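Local coordinates for CymD (Pseudomonas putida, PDB 6Z34), which forms an outer-membrane channel of the FadL family for monoaromatic hydrocarbons, which it probably delivers by lateral diffusion during their biodegradation, at residues G49-T54 with V427-Y432; L96-F101 with L137-S142; T231-V236 with I286-S291; L273-M278 with M309-V314. All coordinates share one frame; numbering follows the deposited sequence.

Contact 1: G49-T54 with V427-Y432; sequences GMDIIT and VTSISY
Asp51 and Ser429 face each other in a non-hydrogen-bonded pair, and their side chains supply the polar link that the backbone lacks there. Ser429 OG donates to Asp51 OD1 at 2.6 Å, meeting the carboxylate on its syn side but 32° out of its plane. Two torsions set this up: Asp51 CG stands beside its own backbone N (chi1 -74°), which swings the carboxylate toward Ser429, while Ser429 OG is anti to N (chi1 -162°). The other oxygen, OD2, is taken by Gln14 NE2 of helix 10-15, so both ends of the buried carboxylate are held. Replacing Asp51 by alanine would remove the carboxylate and would probably leave Ser429 OG and Gln14 NE2 without their shared acceptor, weakening one tie between the strand pair and helix 10-15.

Strand 43-58 is the first and strand 422-437 the last of the FadL-type barrel, and their antiparallel pairing closes the cylinder, with helix 10-15 and Phe4 of the N-terminal region packed on the Asp51 side. On that same side Ile53 CG1 rests against both methyls of Val427, 3.8 Å from CG2 and 3.9 Å from CG1. Across the sheet, Met50 and Ile430 run side by side, Met50 CG lying 4.0 Å from Ile430 CG2, and next to them Ile52 CB lies 4.2 Å from Thr428 CB. Paired backbone bonds tie Met50 to Ile430 and Ile52 to Thr428, the shortest being Ile52 N to Thr428 O at 2.7 Å. At Gly49, which has no side chain, the strands draw closest, with its CA 3.8 Å from Ser431 CA.

Contact 2: L96-F101 with L137-S142; sequences LGVGAF and LRIPFS
Phe101 and Pro140 meet at about a right angle on one side of two neighbouring antiparallel strands of the transmembrane barrel. With its CG beside the backbone N (chi1 -65°), the Phe101 ring leans back along its own strand over Gly99, which has no side chain, and CE1 comes within 3.8 Å of Pro140 CG. Arg138 O lies at the ring's edge, near its plane, and Met31 and Glu84 also touch Phe101. Arg138 itself, bent at chi3, carries its guanidinium away from Phe101, to a salt bridge with Asp158 and a hydrogen bond with Thr244.

On the other side, Val98 and Phe141 lie alongside each other and point the same way: Val98 CG2, anti to the backbone N, sits 4.1 Å from Phe141 CD2. Farther along, Ala100 CB touches Leu137 CD1 at 4.1 Å. These apolar groups are partly or largely on the surface, consistent with a wall facing lipid. Strand 94-107 is third in the barrel, the place of the kinked strand beside the lateral opening in E. coli FadL.

Backbone pairs close both ends of the contact, Gly97 with Ser142 and Phe101 with Arg138. Between them Pro140 interrupts the ladder, since it has no N-H to offer. Gly99 O instead faces the proline CD at 3.1 Å, and Gly99 N reaches Pro140 O only by a weak bond of 3.4 Å.

Contact 3: T231-V236 with I286-S291; sequences TPKTRV and ISHEFS
The imidazole of His288 is met at its edge by Thr234, whose OG1 lies near the ring plane in a short hydrogen bond of 2.5 Å to ND1; either partner could be the donor. Lys233 CB approaches the same ring at CE1, 3.6 Å away. Along the chain, His288 turns its edge to Phe290: CD2 stands 3.2 Å above one face of the phenyl ring, offset toward its rim.

The second flat pair is the guanidinium of Arg235 and the carboxylate of Glu289, their planes 57° apart. Glu289 OE2 lies at the guanidinium edge, 3.5 Å from Arg235 NH2, in a salt bridge whose hydrogen bond is weak. A water reinforces it, accepting from Arg235 NH1 at 2.8 Å and donating to Glu289 OE2. NH1 also binds Ala22 O. The Arg235 chain sets out with CG opposite the backbone N (chi1 -177°) and bends at chi3, bringing its head group toward Glu289.

Opposite this charged side, Thr234 CG2 packs on Ile286 CD1 at 3.6 Å. Backbone bonds pair Arg235 with Ser287, and Glu289 N with Lys233 O.

The contact lies at the barrel rim, probably its periplasmic end. Thr231 O accepts from Thr234 N in the tight turn from strand 198-229 into strand 234-259. Strand 281-289, paired here with the latter, turns a corner at Phe290 before strand 294-303, where Phe294 meets the Phe290 ring with planes about 15° apart.

Contact 4: L273-M278 with M309-V314; sequences LHNFEM and MDDIEV
His274 and Glu313 lie side by side, and the ring's ND1 donates to Glu313 OE1 at 3.1 Å. The acceptor is in the ring plane, yet the imidazole stands almost perpendicular to the carboxylate and approaches OE1 from above its plane. Behind this bond, His274 N donates to Glu313 O at 3.1 Å, so backbone and side chain are joined to the same residue. With an alanine at Glu313 the ND1 donor would probably lose its acceptor, and the imidazole would be freer to turn.

Asn275 ND2 lies over one face of the ring, 3.7 Å above its centre. That same ND2 lies so near Asp311 O that the modelled bond length is doubtful. On the apolar flank, Leu273 CD2 packs against both methyls of Val314, 3.6 Å from CG2. Ile312 CG1, anti to its backbone N (chi1 -176°), carries CD1 to Phe276 CE2 at 3.4 Å.

A short antiparallel pairing thus frays into two loops linked by a His-carboxylate hydrogen bond: only Leu273 and Val314 form a beta bridge, and the chains run as loops from His274 onward and before Glu313. Strand 234-259 backs the first loop, with Asp248 touching His274 and Val246 touching Phe276, while Val314 pairs onward with Leu327 of strand 324-328.

Contacts 1 and 2 are partly buried pairings within the barrel wall, whereas contacts 3 and 4 lie at the surface, on opposite sides of the chain's centre and about 42 Å apart between centres. Contact 1 encloses the other three along the sequence. Strand 234-259 links the last two: it forms one side of contact 3 and backs the loop of contact 4. Regular ladders dominate contact 1, and a proline breaks the one in contact 2. Contact 3 adds an Arg-Glu salt bridge and a Thr-His bond to its ladder, while contact 4, with a single beta bridge, relies more on a His-Glu bond. Contacts 2 and 4 touch directly, Arg138 NH1 packing 3.8 Å from Met278 SD.

Contact 1: G49-T54 with V427-Y432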
loop_
_atom_site.group_PDB
_atom_site.type_symbol
_atom_site.label_atom_id
_atom_site.label_comp_id
_atom_site.label_asym_id
_atom_site.label_seq_id
_atom_site.Cartn_x
_atom_site.Cartn_y
_atom_site.Cartn_z
ATOM N N GLY A 49 -15.863 -1.782 3.790
ATOM C CA GLY A 49 -15.102 -1.147 4.845
ATOM C C GLY A 49 -14.237 -0.052 4.278
ATOM O O GLY A 49 -14.173 0.157 3.062
ATOM N N MET A 50 -13.546 0.631 5.188
ATOM C CA MET A 50 -12.615 1.668 4.792
ATOM C C MET A 50 -11.568 1.857 5.873
ATOM O O MET A 50 -11.789 1.545 7.050
ATOM C CB MET A 50 -13.335 2.985 4.539
ATOM C CG MET A 50 -14.017 3.504 5.769
ATOM S SD MET A 50 -15.178 4.772 5.284
ATOM C CE MET A 50 -16.078 3.913 3.998
ATOM N N ASP A 51 -10.428 2.399 5.447
ATOM C CA ASP A 51 -9.385 2.894 6.330
ATOM C C ASP A 51 -9.411 4.414 6.302
ATOM O O ASP A 51 -9.579 5.026 5.241
ATOM C CB ASP A 51 -8.002 2.393 5.901
ATOM C CG ASP A 51 -7.770 0.921 6.234
ATOM O OD1 ASP A 51 -8.708 0.250 6.726
ATOM O OD2 ASP A 51 -6.648 0.432 5.985
ATOM N N ILE A 52 -9.259 5.012 7.477
ATOM C CA ILE A 52 -9.260 6.452 7.657
ATOM C C ILE A 52 -7.923 6.796 8.288
ATOM O O ILE A 52 -7.698 6.525 9.477
ATOM C CB ILE A 52 -10.428 6.920 8.534
ATOM C CG1 ILE A 52 -11.719 6.216 8.101
ATOM C CG2 ILE A 52 -10.562 8.411 8.458
ATOM C CD1 ILE A 52 -12.957 6.845 8.627
ATOM N N ILE A 53 -7.028 7.368 7.492
ATOM C CA ILE A 53 -5.661 7.633 7.902
ATOM C C ILE A 53 -5.507 9.132 8.098
ATOM O O ILE A 53 -5.663 9.905 7.146
ATOM C CB ILE A 53 -4.654 7.115 6.866
ATOM C CG1 ILE A 53 -4.813 5.607 6.705
ATOM C CG2 ILE A 53 -3.209 7.500 7.286
ATOM C CD1 ILE A 53 -5.067 5.160 5.281
ATOM N N THR A 54 -5.204 9.536 9.329
ATOM C CA THR A 54 -4.779 10.889 9.647
ATOM C C THR A 54 -3.330 10.852 10.116
ATOM O O THR A 54 -2.953 10.003 10.932
ATOM C CB THR A 54 -5.666 11.507 10.726
ATOM O OG1 THR A 54 -5.749 10.609 11.840
ATOM C CG2 THR A 54 -7.062 11.763 10.173
ATOM N N VAL A 427 -4.491 5.154 12.140
ATOM C CA VAL A 427 -5.254 4.477 11.103
ATOM C C VAL A 427 -6.475 3.868 11.779
ATOM O O VAL A 427 -6.349 2.949 12.604
ATOM C CB VAL A 427 -4.427 3.397 10.396
ATOM C CG1 VAL A 427 -5.266 2.694 9.334
ATOM C CG2 VAL A 427 -3.187 4.001 9.785
ATOM N N THR A 428 -7.650 4.387 11.446
ATOM C CA THR A 428 -8.910 3.842 11.907
ATOM C C THR A 428 -9.477 2.951 10.812
ATOM O O THR A 428 -9.593 3.377 9.657
ATOM C CB THR A 428 -9.902 4.953 12.238
ATOM O OG1 THR A 428 -9.370 5.763 13.285
ATOM C CG2 THR A 428 -11.213 4.360 12.711
ATOM N N SER A 429 -9.846 1.728 11.175
ATOM C CA SER A 429 -10.295 0.736 10.210
ATOM C C SER A 429 -11.623 0.152 10.667
ATOM O O SER A 429 -11.771 -0.274 11.819
ATOM C CB SER A 429 -9.255 -0.370 10.040
ATOM O OG SER A 429 -9.461 -1.102 8.848
ATOM N N ILE A 430 -12.583 0.122 9.759
ATOM C CA ILE A 430 -13.930 -0.298 10.083
ATOM C C ILE A 430 -14.467 -1.084 8.894
ATOM O O ILE A 430 -14.226 -0.720 7.739
ATOM C CB ILE A 430 -14.792 0.930 10.440
ATOM C CG1 ILE A 430 -16.235 0.526 10.772
ATOM C CG2 ILE A 430 -14.730 1.954 9.338
ATOM C CD1 ILE A 430 -16.406 0.001 12.194
ATOM N N SER A 431 -15.137 -2.201 9.169
ATOM C CA SER A 431 -15.685 -3.013 8.091
ATOM C C SER A 431 -16.984 -3.673 8.530
ATOM O O SER A 431 -17.243 -3.875 9.716
ATOM C CB SER A 431 -14.697 -4.083 7.618
ATOM O OG SER A 431 -14.718 -5.193 8.489
ATOM N N TYR A 432 -17.801 -3.996 7.541
ATOM C CA TYR A 432 -19.041 -4.724 7.742
ATOM C C TYR A 432 -19.035 -5.921 6.805
ATOM O O TYR A 432 -18.697 -5.789 5.625
ATOM C CB TYR A 432 -20.276 -3.836 7.492
ATOM C CG TYR A 432 -21.535 -4.654 7.344
ATOM C CD1 TYR A 432 -22.036 -4.949 6.090
ATOM C CD2 TYR A 432 -22.188 -5.176 8.453
ATOM C CE1 TYR A 432 -23.157 -5.714 5.937
ATOM C CE2 TYR A 432 -23.337 -5.947 8.308
ATOM C CZ TYR A 432 -23.806 -6.212 7.043
ATOM O OH TYR A 432 -24.929 -6.971 6.857
#

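Contact 2: L96-F101 with L137-S142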
loop_
_atom_site.group_PDB
_atom_site.type_symbol
_atom_site.label_atom_id
_atom_site.label_comp_id
_atom_site.label_asym_id
_atom_site.label_seq_id
_atom_site.Cartn_x
_atom_site.Cartn_y
_atom_site.Cartn_z
ATOM N N LEU A 96 -13.552 -18.613 -3.895
ATOM C CA LEU A 96 -13.392 -17.705 -5.024
ATOM C C LEU A 96 -13.673 -16.300 -4.536
ATOM O O LEU A 96 -14.637 -16.073 -3.795
ATOM C CB LEU A 96 -14.337 -18.009 -6.171
ATOM C CG LEU A 96 -14.288 -19.442 -6.694
ATOM C CD1 LEU A 96 -15.486 -19.679 -7.624
ATOM C CD2 LEU A 96 -12.979 -19.707 -7.399
ATOM N N GLY A 97 -12.839 -15.362 -4.948
ATOM C CA GLY A 97 -12.934 -14.013 -4.436
ATOM C C GLY A 97 -12.588 -12.993 -5.490
ATOM O O GLY A 97 -11.808 -13.249 -6.413
ATOM N N VAL A 98 -13.171 -11.817 -5.327
ATOM C CA VAL A 98 -12.760 -10.634 -6.060
ATOM C C VAL A 98 -12.989 -9.453 -5.131
ATOM O O VAL A 98 -13.819 -9.514 -4.221
ATOM C CB VAL A 98 -13.537 -10.494 -7.395
ATOM C CG1 VAL A 98 -15.004 -10.319 -7.119
ATOM C CG2 VAL A 98 -12.993 -9.309 -8.233
ATOM N N GLY A 99 -12.250 -8.375 -5.351
ATOM C CA GLY A 99 -12.481 -7.186 -4.557
ATOM C C GLY A 99 -11.782 -5.972 -5.129
ATOM O O GLY A 99 -11.202 -6.007 -6.218
ATOM N N ALA A 100 -11.869 -4.882 -4.382
ATOM C CA ALA A 100 -11.201 -3.639 -4.748
ATOM C C ALA A 100 -10.660 -3.046 -3.466
ATOM O O ALA A 100 -11.439 -2.714 -2.563
ATOM C CB ALA A 100 -12.140 -2.665 -5.448
ATOM N N PHE A 101 -9.332 -2.938 -3.394
ATOM C CA PHE A 101 -8.617 -2.505 -2.206
ATOM C C PHE A 101 -7.798 -1.275 -2.578
ATOM O O PHE A 101 -6.936 -1.340 -3.461
ATOM C CB PHE A 101 -7.711 -3.619 -1.676
ATOM C CG PHE A 101 -8.454 -4.815 -1.183
ATOM C CD1 PHE A 101 -8.904 -5.785 -2.064
ATOM C CD2 PHE A 101 -8.717 -4.972 0.169
ATOM C CE1 PHE A 101 -9.605 -6.897 -1.597
ATOM C CE2 PHE A 101 -9.418 -6.093 0.637
ATOM C CZ PHE A 101 -9.865 -7.038 -0.253
ATOM N N LEU A 137 -5.064 1.273 -6.355
ATOM C CA LEU A 137 -6.273 0.474 -6.293
ATOM C C LEU A 137 -5.924 -0.914 -6.811
ATOM O O LEU A 137 -5.538 -1.061 -7.977
ATOM C CB LEU A 137 -7.387 1.098 -7.133
ATOM C CG LEU A 137 -8.659 0.246 -7.158
ATOM C CD1 LEU A 137 -9.347 0.252 -5.795
ATOM C CD2 LEU A 137 -9.593 0.724 -8.250
ATOM N N ARG A 138 -6.056 -1.926 -5.955
ATOM C CA ARG A 138 -5.748 -3.301 -6.331
ATOM C C ARG A 138 -7.043 -4.097 -6.435
ATOM O O ARG A 138 -7.897 -4.060 -5.534
ATOM C CB ARG A 138 -4.756 -3.930 -5.341
ATOM C CG ARG A 138 -3.600 -2.976 -5.024
ATOM C CD ARG A 138 -2.450 -3.615 -4.209
ATOM N NE ARG A 138 -1.809 -4.665 -4.978
ATOM C CZ ARG A 138 -0.528 -4.701 -5.321
ATOM N NH1 ARG A 138 0.311 -3.727 -4.937
ATOM N NH2 ARG A 138 -0.092 -5.734 -6.051
ATOM N N ILE A 139 -7.218 -4.763 -7.568
ATOM C CA ILE A 139 -8.444 -5.497 -7.837
ATOM C C ILE A 139 -8.068 -6.964 -7.970
ATOM O O ILE A 139 -7.721 -7.404 -9.073
ATOM C CB ILE A 139 -9.153 -4.987 -9.103
ATOM C CG1 ILE A 139 -9.428 -3.484 -8.994
ATOM C CG2 ILE A 139 -10.444 -5.791 -9.353
ATOM C CD1 ILE A 139 -10.016 -2.872 -10.277
ATOM N N PRO A 140 -8.109 -7.738 -6.883
ATOM C CA PRO A 140 -7.689 -9.141 -6.945
ATOM C C PRO A 140 -8.736 -10.040 -7.559
ATOM O O PRO A 140 -9.941 -9.822 -7.418
ATOM C CB PRO A 140 -7.477 -9.509 -5.474
ATOM C CG PRO A 140 -8.471 -8.640 -4.761
ATOM C CD PRO A 140 -8.430 -7.321 -5.505
ATOM N N PHE A 141 -8.249 -11.054 -8.267
ATOM C CA PHE A 141 -9.045 -12.216 -8.655
ATOM C C PHE A 141 -8.385 -13.392 -7.964
ATOM O O PHE A 141 -7.218 -13.697 -8.234
ATOM C CB PHE A 141 -9.107 -12.385 -10.172
ATOM C CG PHE A 141 -9.570 -11.139 -10.889
ATOM C CD1 PHE A 141 -8.686 -10.089 -11.130
ATOM C CD2 PHE A 141 -10.888 -10.998 -11.293
ATOM C CE1 PHE A 141 -9.101 -8.938 -11.770
ATOM C CE2 PHE A 141 -11.310 -9.848 -11.934
ATOM C CZ PHE A 141 -10.410 -8.809 -12.168
ATOM N N SER A 142 -9.102 -14.000 -7.020
ATOM C CA SER A 142 -8.482 -14.854 -6.022
ATOM C C SER A 142 -9.212 -16.180 -5.945
ATOM O O SER A 142 -10.427 -16.260 -6.166
ATOM C CB SER A 142 -8.481 -14.193 -4.653
ATOM O OG SER A 142 -7.587 -14.848 -3.772
#

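Contact 3: T231-V236 with I286-S291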
loop_
_atom_site.group_PDB
_atom_site.type_symbol
_atom_site.label_atom_id
_atom_site.label_comp_id
_atom_site.label_asym_id
_atom_site.label_seq_id
_atom_site.Cartn_x
_atom_site.Cartn_y
_atom_site.Cartn_z
ATOM N N THR A 231 -0.078 -28.970 13.640
ATOM C CA THR A 231 -0.553 -29.337 14.960
ATOM C C THR A 231 -2.000 -28.891 15.087
ATOM O O THR A 231 -2.399 -27.901 14.463
ATOM C CB THR A 231 0.323 -28.671 16.033
ATOM O OG1 THR A 231 1.505 -29.449 16.217
ATOM C CG2 THR A 231 -0.398 -28.490 17.364
ATOM N N PRO A 232 -2.821 -29.623 15.835
ATOM C CA PRO A 232 -4.227 -29.214 15.978
ATOM C C PRO A 232 -4.416 -27.771 16.425
ATOM O O PRO A 232 -5.417 -27.157 16.053
ATOM C CB PRO A 232 -4.773 -30.210 17.015
ATOM C CG PRO A 232 -3.547 -30.868 17.615
ATOM C CD PRO A 232 -2.570 -30.912 16.499
ATOM N N LYS A 233 -3.497 -27.199 17.197
ATOM C CA LYS A 233 -3.659 -25.822 17.640
ATOM C C LYS A 233 -2.784 -24.829 16.876
ATOM O O LYS A 233 -2.985 -23.616 17.011
ATOM C CB LYS A 233 -3.367 -25.717 19.143
ATOM C CG LYS A 233 -4.058 -26.794 19.956
ATOM C CD LYS A 233 -4.613 -26.266 21.264
ATOM C CE LYS A 233 -3.522 -26.014 22.281
ATOM N NZ LYS A 233 -4.106 -25.676 23.619
ATOM N N THR A 234 -1.834 -25.300 16.076
ATOM C CA THR A 234 -0.828 -24.440 15.479
ATOM C C THR A 234 -0.870 -24.591 13.969
ATOM O O THR A 234 -0.647 -25.686 13.445
ATOM C CB THR A 234 0.567 -24.765 16.009
ATOM O OG1 THR A 234 0.688 -24.266 17.348
ATOM C CG2 THR A 234 1.624 -24.101 15.135
ATOM N N ARG A 235 -1.172 -23.492 13.285
ATOM C CA ARG A 235 -1.175 -23.428 11.835
ATOM C C ARG A 235 -0.021 -22.541 11.404
ATOM O O ARG A 235 0.292 -21.547 12.070
ATOM C CB ARG A 235 -2.518 -22.874 11.318
ATOM C CG ARG A 235 -2.676 -22.813 9.798
ATOM C CD ARG A 235 -4.048 -22.253 9.411
ATOM N NE ARG A 235 -5.115 -22.750 10.276
ATOM C CZ ARG A 235 -5.790 -22.002 11.147
ATOM N NH1 ARG A 235 -5.510 -20.709 11.279
ATOM N NH2 ARG A 235 -6.742 -22.552 11.893
ATOM N N VAL A 236 0.638 -22.916 10.315
ATOM C CA VAL A 236 1.715 -22.101 9.778
ATOM C C VAL A 236 1.326 -21.680 8.362
ATOM O O VAL A 236 0.621 -22.406 7.650
ATOM C CB VAL A 236 3.068 -22.858 9.833
ATOM C CG1 VAL A 236 3.029 -24.116 9.011
ATOM C CG2 VAL A 236 4.194 -21.973 9.368
ATOM N N ILE A 286 2.606 -17.685 11.829
ATOM C CA ILE A 286 2.057 -18.788 12.590
ATOM C C ILE A 286 0.881 -18.266 13.398
ATOM O O ILE A 286 0.871 -17.108 13.835
ATOM C CB ILE A 286 3.147 -19.413 13.485
ATOM C CG1 ILE A 286 2.569 -20.441 14.437
ATOM C CG2 ILE A 286 3.811 -18.354 14.278
ATOM C CD1 ILE A 286 3.652 -21.124 15.237
ATOM N N SER A 287 -0.132 -19.126 13.547
ATOM C CA SER A 287 -1.294 -18.890 14.392
ATOM C C SER A 287 -1.456 -20.048 15.371
ATOM O O SER A 287 -1.393 -21.218 14.976
ATOM C CB SER A 287 -2.568 -18.765 13.564
ATOM O OG SER A 287 -3.661 -18.487 14.414
ATOM N N HIS A 288 -1.688 -19.718 16.638
ATOM C CA HIS A 288 -1.850 -20.703 17.696
ATOM C C HIS A 288 -3.149 -20.396 18.418
ATOM O O HIS A 288 -3.303 -19.314 18.991
ATOM C CB HIS A 288 -0.666 -20.685 18.672
ATOM C CG HIS A 288 -0.686 -21.810 19.658
ATOM N ND1 HIS A 288 -0.390 -23.111 19.310
ATOM C CD2 HIS A 288 -0.979 -21.832 20.980
ATOM C CE1 HIS A 288 -0.498 -23.884 20.377
ATOM N NE2 HIS A 288 -0.852 -23.132 21.403
ATOM N N GLU A 289 -4.081 -21.332 18.374
ATOM C CA GLU A 289 -5.411 -21.139 18.932
ATOM C C GLU A 289 -5.519 -22.043 20.159
ATOM O O GLU A 289 -5.814 -23.230 20.036
ATOM C CB GLU A 289 -6.485 -21.439 17.875
ATOM C CG GLU A 289 -6.598 -20.349 16.818
ATOM C CD GLU A 289 -7.223 -20.811 15.499
ATOM O OE1 GLU A 289 -8.029 -21.767 15.503
ATOM O OE2 GLU A 289 -6.904 -20.199 14.452
ATOM N N PHE A 290 -5.248 -21.476 21.344
ATOM C CA PHE A 290 -5.356 -22.237 22.587
ATOM C C PHE A 290 -6.766 -22.778 22.805
ATOM O O PHE A 290 -6.951 -23.731 23.573
ATOM C CB PHE A 290 -4.965 -21.381 23.793
ATOM C CG PHE A 290 -3.555 -20.855 23.755
ATOM C CD1 PHE A 290 -2.490 -21.651 24.141
ATOM C CD2 PHE A 290 -3.297 -19.548 23.360
ATOM C CE1 PHE A 290 -1.193 -21.158 24.123
ATOM C CE2 PHE A 290 -2.004 -19.051 23.340
ATOM C CZ PHE A 290 -0.951 -19.860 23.723
ATOM N N SER A 291 -7.748 -22.173 22.157
ATOM C CA SER A 291 -9.156 -22.534 22.196
ATOM C C SER A 291 -9.806 -21.696 21.110
ATOM O O SER A 291 -9.147 -20.878 20.468
ATOM C CB SER A 291 -9.774 -22.268 23.564
ATOM O OG SER A 291 -9.862 -20.879 23.806
HETATM O O HOH W 1 -7.501 -18.818 11.753
#

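Contact 4: L273-M278 with M309-V314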
loop_
_atom_site.group_PDB
_atom_site.type_symbol
_atom_site.label_atom_id
_atom_site.label_comp_id
_atom_site.label_asym_id
_atom_site.label_seq_id
_atom_site.Cartn_x
_atom_site.Cartn_y
_atom_site.Cartn_z
ATOM N N LEU A 273 6.004 9.086 -16.143
ATOM C CA LEU A 273 6.913 8.410 -15.225
ATOM C C LEU A 273 7.194 7.021 -15.778
ATOM O O LEU A 273 6.313 6.392 -16.371
ATOM C CB LEU A 273 6.343 8.300 -13.813
ATOM C CG LEU A 273 6.208 9.615 -13.062
ATOM C CD1 LEU A 273 6.234 9.353 -11.576
ATOM C CD2 LEU A 273 7.304 10.590 -13.479
ATOM N N HIS A 274 8.421 6.540 -15.594
ATOM C CA HIS A 274 8.812 5.361 -16.351
ATOM C C HIS A 274 8.762 4.077 -15.531
ATOM O O HIS A 274 7.779 3.326 -15.591
ATOM C CB HIS A 274 10.211 5.552 -16.930
ATOM C CG HIS A 274 10.561 4.563 -17.998
ATOM N ND1 HIS A 274 11.514 4.815 -18.961
ATOM C CD2 HIS A 274 10.082 3.323 -18.258
ATOM C CE1 HIS A 274 11.609 3.771 -19.767
ATOM N NE2 HIS A 274 10.756 2.850 -19.358
ATOM N N ASN A 275 9.842 3.798 -14.799
ATOM C CA ASN A 275 10.090 2.480 -14.218
ATOM C C ASN A 275 9.615 2.440 -12.773
ATOM O O ASN A 275 10.341 2.814 -11.848
ATOM C CB ASN A 275 11.563 2.099 -14.317
ATOM C CG ASN A 275 12.041 1.959 -15.756
ATOM O OD1 ASN A 275 11.446 1.219 -16.545
ATOM N ND2 ASN A 275 13.124 2.643 -16.095
ATOM N N PHE A 276 8.389 1.982 -12.590
ATOM C CA PHE A 276 7.916 1.529 -11.301
ATOM C C PHE A 276 7.812 0.015 -11.315
ATOM O O PHE A 276 7.541 -0.612 -12.344
ATOM C CB PHE A 276 6.563 2.128 -10.954
ATOM C CG PHE A 276 6.642 3.316 -10.076
ATOM C CD1 PHE A 276 5.859 3.401 -8.938
ATOM C CD2 PHE A 276 7.484 4.364 -10.396
ATOM C CE1 PHE A 276 5.924 4.517 -8.114
ATOM C CE2 PHE A 276 7.558 5.481 -9.588
ATOM C CZ PHE A 276 6.777 5.562 -8.440
ATOM N N GLU A 277 8.050 -0.559 -10.155
ATOM C CA GLU A 277 7.888 -1.982 -9.946
ATOM C C GLU A 277 7.822 -2.130 -8.443
ATOM O O GLU A 277 8.866 -2.217 -7.790
ATOM C CB GLU A 277 9.042 -2.784 -10.559
ATOM C CG GLU A 277 8.952 -4.300 -10.352
ATOM C CD GLU A 277 9.958 -5.072 -11.195
ATOM O OE1 GLU A 277 11.141 -4.672 -11.206
ATOM O OE2 GLU A 277 9.573 -6.081 -11.833
ATOM N N MET A 278 6.621 -2.072 -7.882
ATOM C CA MET A 278 6.495 -2.312 -6.458
ATOM C C MET A 278 7.193 -3.623 -6.117
ATOM O O MET A 278 7.212 -4.548 -6.940
ATOM C CB MET A 278 5.032 -2.338 -6.035
ATOM C CG MET A 278 4.205 -1.380 -6.834
ATOM S SD MET A 278 2.696 -1.011 -5.961
ATOM C CE MET A 278 3.196 0.294 -4.849
ATOM N N MET A 309 15.319 -2.547 -9.233
ATOM C CA MET A 309 16.335 -1.699 -9.846
ATOM C C MET A 309 15.829 -0.259 -9.868
ATOM O O MET A 309 14.684 0.002 -9.489
ATOM C CB MET A 309 16.696 -2.199 -11.250
ATOM C CG MET A 309 17.395 -3.569 -11.277
ATOM S SD MET A 309 16.304 -4.964 -11.654
ATOM C CE MET A 309 17.497 -6.248 -12.019
ATOM N N ASP A 310 16.650 0.688 -10.306
ATOM C CA ASP A 310 16.407 2.072 -9.938
ATOM C C ASP A 310 16.151 3.038 -11.085
ATOM O O ASP A 310 15.859 4.208 -10.814
ATOM C CB ASP A 310 17.589 2.595 -9.123
ATOM C CG ASP A 310 17.218 2.868 -7.709
ATOM O OD1 ASP A 310 16.034 2.644 -7.356
ATOM O OD2 ASP A 310 18.115 3.286 -6.961
ATOM N N ASP A 311 16.250 2.599 -12.338
ATOM C CA ASP A 311 16.069 3.442 -13.517
ATOM C C ASP A 311 14.763 4.233 -13.482
ATOM O O ASP A 311 13.848 3.934 -14.248
ATOM C CB ASP A 311 16.102 2.558 -14.772
ATOM C CG ASP A 311 16.925 3.152 -15.901
ATOM O OD1 ASP A 311 16.542 4.220 -16.422
ATOM O OD2 ASP A 311 17.940 2.534 -16.287
ATOM N N ILE A 312 14.659 5.258 -12.636
ATOM C CA ILE A 312 13.362 5.898 -12.428
ATOM C C ILE A 312 13.290 7.245 -13.155
ATOM O O ILE A 312 13.594 8.306 -12.598
ATOM C CB ILE A 312 13.071 5.994 -10.917
ATOM C CG1 ILE A 312 11.693 6.570 -10.640
ATOM C CG2 ILE A 312 14.150 6.732 -10.184
ATOM C CD1 ILE A 312 10.970 5.774 -9.548
ATOM N N GLU A 313 12.879 7.199 -14.421
ATOM C CA GLU A 313 12.917 8.353 -15.304
ATOM C C GLU A 313 11.660 9.204 -15.177
ATOM O O GLU A 313 10.562 8.705 -14.912
ATOM C CB GLU A 313 13.072 7.915 -16.761
ATOM C CG GLU A 313 14.432 7.347 -17.121
ATOM C CD GLU A 313 14.459 6.732 -18.519
ATOM O OE1 GLU A 313 13.613 7.108 -19.361
ATOM O OE2 GLU A 313 15.323 5.859 -18.772
ATOM N N VAL A 314 11.836 10.506 -15.401
ATOM C CA VAL A 314 10.766 11.496 -15.365
ATOM C C VAL A 314 10.931 12.379 -16.591
ATOM O O VAL A 314 11.942 13.083 -16.715
ATOM C CB VAL A 314 10.806 12.346 -14.084
ATOM C CG1 VAL A 314 9.671 13.364 -14.093
ATOM C CG2 VAL A 314 10.753 11.446 -12.830
#